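Local coordinates for 4-hydroxy-tetrahydrodipicolinate synthase (Thermotoga maritima, PDB 1O5K), which catalyses the condensation of pyruvate with aspartate-beta-semialdehyde to 4-hydroxy-tetrahydrodipicolinate, a step of lysine biosynthesis, at residues L106-Y118 / H129-I141. Sequence-based numbering, arbitrary orientation. Where two conformers were deposited one is given.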
loop_
_atom_site.group_PDB
_atom_site.type_symbol
_atom_site.label_atom_id
_atom_site.label_comp_id
_atom_site.label_asym_id
_atom_site.label_seq_id
_atom_site.Cartn_x
_atom_site.Cartn_y
_atom_site.Cartn_z
ATOM N N LEU A 106 6.382 -41.584 1.274
ATOM C CA LEU A 106 5.521 -41.953 0.137
ATOM C C LEU A 106 6.241 -42.001 -1.200
ATOM O O LEU A 106 5.698 -42.498 -2.197
ATOM C CB LEU A 106 4.364 -40.994 0.015
ATOM C CG LEU A 106 3.383 -41.066 1.161
ATOM C CD1 LEU A 106 2.384 -39.936 1.040
ATOM C CD2 LEU A 106 2.682 -42.455 1.179
ATOM N N GLY A 107 7.449 -41.467 -1.223
ATOM C CA GLY A 107 8.260 -41.479 -2.412
ATOM C C GLY A 107 8.138 -40.247 -3.278
ATOM O O GLY A 107 8.465 -40.321 -4.434
ATOM N N ALA A 108 7.691 -39.108 -2.723
ATOM C CA ALA A 108 7.737 -37.798 -3.419
ATOM C C ALA A 108 9.160 -37.477 -3.871
ATOM O O ALA A 108 10.118 -37.921 -3.244
ATOM C CB ALA A 108 7.237 -36.707 -2.512
ATOM N N ASN A 109 9.287 -36.658 -4.904
ATOM C CA ASN A 109 10.601 -36.321 -5.449
ATOM C C ASN A 109 11.171 -35.025 -4.849
ATOM O O ASN A 109 12.336 -34.669 -5.054
ATOM C CB ASN A 109 10.533 -36.253 -6.971
ATOM C CG ASN A 109 9.962 -37.534 -7.593
ATOM O OD1 ASN A 109 8.904 -37.522 -8.228
ATOM N ND2 ASN A 109 10.671 -38.644 -7.411
ATOM N N GLY A 110 10.318 -34.316 -4.141
ATOM C CA GLY A 110 10.649 -33.079 -3.454
ATOM C C GLY A 110 9.456 -32.579 -2.667
ATOM O O GLY A 110 8.338 -33.104 -2.774
ATOM N N VAL A 111 9.671 -31.534 -1.877
ATOM C CA VAL A 111 8.568 -30.894 -1.207
ATOM C C VAL A 111 8.587 -29.384 -1.447
ATOM O O VAL A 111 9.688 -28.740 -1.581
ATOM C CB VAL A 111 8.535 -31.183 0.349
ATOM C CG1 VAL A 111 8.045 -32.576 0.670
ATOM C CG2 VAL A 111 9.893 -30.918 0.932
ATOM N N LEU A 112 7.404 -28.796 -1.467
ATOM C CA LEU A 112 7.231 -27.364 -1.575
ATOM C C LEU A 112 6.792 -26.886 -0.198
ATOM O O LEU A 112 5.823 -27.387 0.336
ATOM C CB LEU A 112 6.167 -27.060 -2.642
ATOM C CG LEU A 112 5.885 -25.566 -2.927
ATOM C CD1 LEU A 112 7.080 -24.973 -3.645
ATOM C CD2 LEU A 112 4.645 -25.335 -3.749
ATOM N N VAL A 113 7.564 -26.005 0.421
ATOM C CA VAL A 113 7.321 -25.643 1.805
ATOM C C VAL A 113 7.139 -24.144 1.936
ATOM O O VAL A 113 8.102 -23.359 1.864
ATOM C CB VAL A 113 8.490 -26.093 2.692
ATOM C CG1 VAL A 113 8.324 -25.656 4.111
ATOM C CG2 VAL A 113 8.704 -27.595 2.612
ATOM N N VAL A 114 5.876 -23.748 2.087
ATOM C CA VAL A 114 5.548 -22.351 2.183
ATOM C C VAL A 114 6.153 -21.775 3.455
ATOM O O VAL A 114 6.283 -22.463 4.484
ATOM C CB VAL A 114 3.996 -22.133 2.122
ATOM C CG1 VAL A 114 3.311 -22.745 3.304
ATOM C CG2 VAL A 114 3.629 -20.679 1.857
ATOM N N THR A 115 6.566 -20.525 3.379
ATOM C CA THR A 115 6.892 -19.788 4.617
ATOM C C THR A 115 5.685 -19.885 5.549
ATOM O O THR A 115 4.533 -19.736 5.124
ATOM C CB THR A 115 7.117 -18.284 4.352
ATOM O OG1 THR A 115 5.937 -17.731 3.778
ATOM C CG2 THR A 115 8.255 -18.022 3.355
ATOM N N PRO A 116 5.925 -20.151 6.827
ATOM C CA PRO A 116 4.864 -20.116 7.812
ATOM C C PRO A 116 3.956 -18.912 7.657
ATOM O O PRO A 116 4.415 -17.758 7.601
ATOM C CB PRO A 116 5.612 -20.066 9.128
ATOM C CG PRO A 116 6.850 -20.942 8.810
ATOM C CD PRO A 116 7.226 -20.556 7.419
ATOM N N TYR A 117 2.662 -19.209 7.526
ATOM C CA TYR A 117 1.585 -18.211 7.353
ATOM C C TYR A 117 1.005 -17.863 8.732
ATOM O O TYR A 117 1.146 -18.644 9.657
ATOM C CB TYR A 117 0.450 -18.757 6.430
ATOM C CG TYR A 117 0.150 -20.221 6.687
ATOM C CD1 TYR A 117 -0.662 -20.613 7.773
ATOM C CD2 TYR A 117 0.750 -21.217 5.933
ATOM C CE1 TYR A 117 -0.910 -21.935 8.042
ATOM C CE2 TYR A 117 0.522 -22.547 6.222
ATOM C CZ TYR A 117 -0.323 -22.897 7.269
ATOM O OH TYR A 117 -0.520 -24.220 7.536
ATOM N N TYR A 118 0.476 -16.654 8.867
ATOM C CA TYR A 118 -0.294 -16.185 10.016
ATOM C C TYR A 118 0.524 -15.755 11.242
ATOM O O TYR A 118 0.176 -14.750 11.866
ATOM C CB TYR A 118 -1.324 -17.237 10.436
ATOM C CG TYR A 118 -2.355 -16.798 11.472
ATOM C CD1 TYR A 118 -3.130 -15.671 11.295
ATOM C CD2 TYR A 118 -2.556 -17.540 12.621
ATOM C CE1 TYR A 118 -4.049 -15.272 12.254
ATOM C CE2 TYR A 118 -3.466 -17.149 13.573
ATOM C CZ TYR A 118 -4.209 -16.001 13.387
ATOM O OH TYR A 118 -5.128 -15.618 14.319
ATOM N N HIS A 129 13.631 -22.220 10.579
ATOM C CA HIS A 129 12.570 -23.129 10.131
ATOM C C HIS A 129 13.078 -24.049 9.017
ATOM O O HIS A 129 13.008 -25.254 9.145
ATOM C CB HIS A 129 11.364 -22.296 9.678
ATOM C CG HIS A 129 10.231 -23.070 9.096
ATOM N ND1 HIS A 129 9.315 -23.771 9.860
ATOM C CD2 HIS A 129 9.801 -23.151 7.816
ATOM C CE1 HIS A 129 8.381 -24.268 9.058
ATOM N NE2 HIS A 129 8.659 -23.914 7.812
ATOM N N TYR A 130 13.619 -23.457 7.947
ATOM C CA TYR A 130 14.122 -24.238 6.801
ATOM C C TYR A 130 15.361 -25.044 7.191
ATOM O O TYR A 130 15.531 -26.173 6.726
ATOM C CB TYR A 130 14.385 -23.316 5.627
ATOM C CG TYR A 130 13.097 -22.830 4.996
ATOM C CD1 TYR A 130 12.282 -23.716 4.267
ATOM C CD2 TYR A 130 12.646 -21.518 5.156
ATOM C CE1 TYR A 130 11.060 -23.288 3.789
ATOM C CE2 TYR A 130 11.456 -21.102 4.621
ATOM C CZ TYR A 130 10.668 -21.999 3.939
ATOM O OH TYR A 130 9.447 -21.568 3.411
ATOM N N LYS A 131 16.202 -24.491 8.066
ATOM C CA LYS A 131 17.381 -25.231 8.527
ATOM C C LYS A 131 16.987 -26.512 9.273
ATOM O O LYS A 131 17.535 -27.615 9.051
ATOM C CB LYS A 131 18.237 -24.373 9.446
ATOM C CG LYS A 131 19.516 -25.102 9.852
ATOM C CD LYS A 131 20.644 -24.171 10.200
ATOM C CE LYS A 131 20.816 -24.007 11.697
ATOM N NZ LYS A 131 19.814 -23.068 12.221
ATOM N N TYR A 132 16.078 -26.349 10.214
ATOM C CA TYR A 132 15.577 -27.466 11.004
ATOM C C TYR A 132 15.088 -28.575 10.102
ATOM O O TYR A 132 15.437 -29.742 10.284
ATOM C CB TYR A 132 14.447 -27.038 11.924
ATOM C CG TYR A 132 13.965 -28.118 12.881
ATOM C CD1 TYR A 132 14.616 -28.344 14.092
ATOM C CD2 TYR A 132 12.855 -28.899 12.583
ATOM C CE1 TYR A 132 14.168 -29.332 14.986
ATOM C CE2 TYR A 132 12.422 -29.892 13.453
ATOM C CZ TYR A 132 13.074 -30.086 14.652
ATOM O OH TYR A 132 12.640 -31.052 15.521
ATOM N N ILE A 133 14.278 -28.212 9.118
ATOM C CA ILE A 133 13.722 -29.200 8.198
ATOM C C ILE A 133 14.786 -29.845 7.294
ATOM O O ILE A 133 14.880 -31.075 7.171
ATOM C CB ILE A 133 12.611 -28.558 7.370
ATOM C CG1 ILE A 133 11.508 -28.000 8.301
ATOM C CG2 ILE A 133 12.048 -29.546 6.425
ATOM C CD1 ILE A 133 10.600 -26.943 7.661
ATOM N N SER A 134 15.616 -28.991 6.723
ATOM C CA SER A 134 16.710 -29.396 5.826
ATOM C C SER A 134 17.622 -30.424 6.497
ATOM O O SER A 134 18.050 -31.372 5.859
ATOM C CB SER A 134 17.478 -28.134 5.372
ATOM O OG SER A 134 18.740 -28.419 4.784
ATOM N N GLU A 135 17.934 -30.217 7.773
ATOM C CA GLU A 135 18.896 -31.083 8.494
ATOM C C GLU A 135 18.282 -32.442 8.798
ATOM O O GLU A 135 18.973 -33.339 9.259
ATOM C CB GLU A 135 19.371 -30.423 9.794
ATOM C CG GLU A 135 20.120 -29.120 9.576
ATOM C CD GLU A 135 20.518 -28.414 10.888
ATOM O OE1 GLU A 135 19.793 -28.556 11.935
ATOM O OE2 GLU A 135 21.528 -27.670 10.844
ATOM N N ARG A 136 16.987 -32.602 8.533
ATOM C CA ARG A 136 16.246 -33.774 8.949
ATOM C C ARG A 136 15.537 -34.535 7.834
ATOM O O ARG A 136 14.751 -35.414 8.110
ATOM C CB ARG A 136 15.259 -33.372 10.042
ATOM C CG ARG A 136 15.937 -33.135 11.349
ATOM C CD ARG A 136 15.086 -32.396 12.423
ATOM N NE ARG A 136 15.898 -32.147 13.626
ATOM C CZ ARG A 136 16.811 -31.178 13.771
ATOM N NH1 ARG A 136 17.091 -30.316 12.797
ATOM N NH2 ARG A 136 17.462 -31.068 14.914
ATOM N N THR A 137 15.832 -34.218 6.583
ATOM C CA THR A 137 15.252 -34.940 5.458
ATOM C C THR A 137 16.306 -35.048 4.396
ATOM O O THR A 137 17.210 -34.193 4.309
ATOM C CB THR A 137 13.961 -34.255 4.898
ATOM O OG1 THR A 137 13.517 -34.930 3.712
ATOM C CG2 THR A 137 14.193 -32.820 4.418
ATOM N N ASP A 138 16.212 -36.102 3.601
ATOM C CA ASP A 138 17.024 -36.229 2.392
ATOM C C ASP A 138 16.403 -35.642 1.130
ATOM O O ASP A 138 17.073 -35.556 0.083
ATOM C CB ASP A 138 17.335 -37.694 2.154
ATOM C CG ASP A 138 18.388 -38.207 3.096
ATOM O OD1 ASP A 138 19.277 -37.387 3.451
ATOM O OD2 ASP A 138 18.424 -39.396 3.537
ATOM N N LEU A 139 15.141 -35.247 1.221
ATOM C CA LEU A 139 14.422 -34.690 0.074
ATOM C C LEU A 139 14.871 -33.286 -0.282
ATOM O O LEU A 139 15.291 -32.516 0.585
ATOM C CB LEU A 139 12.932 -34.600 0.355
ATOM C CG LEU A 139 12.016 -35.789 0.162
ATOM C CD1 LEU A 139 10.585 -35.329 0.381
ATOM C CD2 LEU A 139 12.218 -36.448 -1.216
ATOM N N GLY A 140 14.745 -32.961 -1.561
ATOM C CA GLY A 140 14.881 -31.598 -2.046
ATOM C C GLY A 140 13.692 -30.736 -1.605
ATOM O O GLY A 140 12.532 -31.158 -1.695
ATOM N N ILE A 141 13.988 -29.521 -1.135
ATOM C CA ILE A 141 12.997 -28.638 -0.557
ATOM C C ILE A 141 12.956 -27.377 -1.418
ATOM O O ILE A 141 13.985 -26.770 -1.710
ATOM C CB ILE A 141 13.416 -28.261 0.870
ATOM C CG1 ILE A 141 13.528 -29.490 1.768
ATOM C CG2 ILE A 141 12.477 -27.220 1.481
ATOM C CD1 ILE A 141 14.352 -29.196 3.041
HETATM O O HOH W 1 14.598 -34.722 -3.758
HETATM O O HOH W 2 6.345 -24.362 6.333
#
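In the beta-alpha-beta unit of strand 110-114, helix 123-134 and strand 141-144, Val-113 and Tyr-130 join the first strand to the helix. Tyr-130 OH donates to Val-113 O at 2.7 Å, from above the carbonyl plane, and that oxygen lies at the edge of the phenol ring. Val-113 CG1, anti to the backbone N (chi1 176°), reaches Tyr-130 CE1 at 3.6 Å. A phenylalanine in place of Tyr-130 would probably leave the buried Val-113 carbonyl without its hydroxyl donor. One residue earlier in the helix, His-129 lies between Pro-116 CG, 3.6 Å from the ring centroid over one face in a CH-pi contact, and Ile-133 CD1 on the opposite face. A water links His-129 NE2 to Val-114 O, while ND1 is hydrogen-bonded to Thr-93 OG1, so both ring nitrogens are held. The unit is part of the TIM barrel, and its two strands run parallel. Val-111 N donates to Gly-140 O at 2.9 Å, and a second water bridges Asn-109 O and Gly-140 N. Val-111 CG2 lies beside Ile-141 CG1, while Val-113 CG2 meets Ile-141 CG2. Leu-139 splits its methyls, CD1 to Val-111 CG1 and CD2 to Ala-108 O at 3.3 Å.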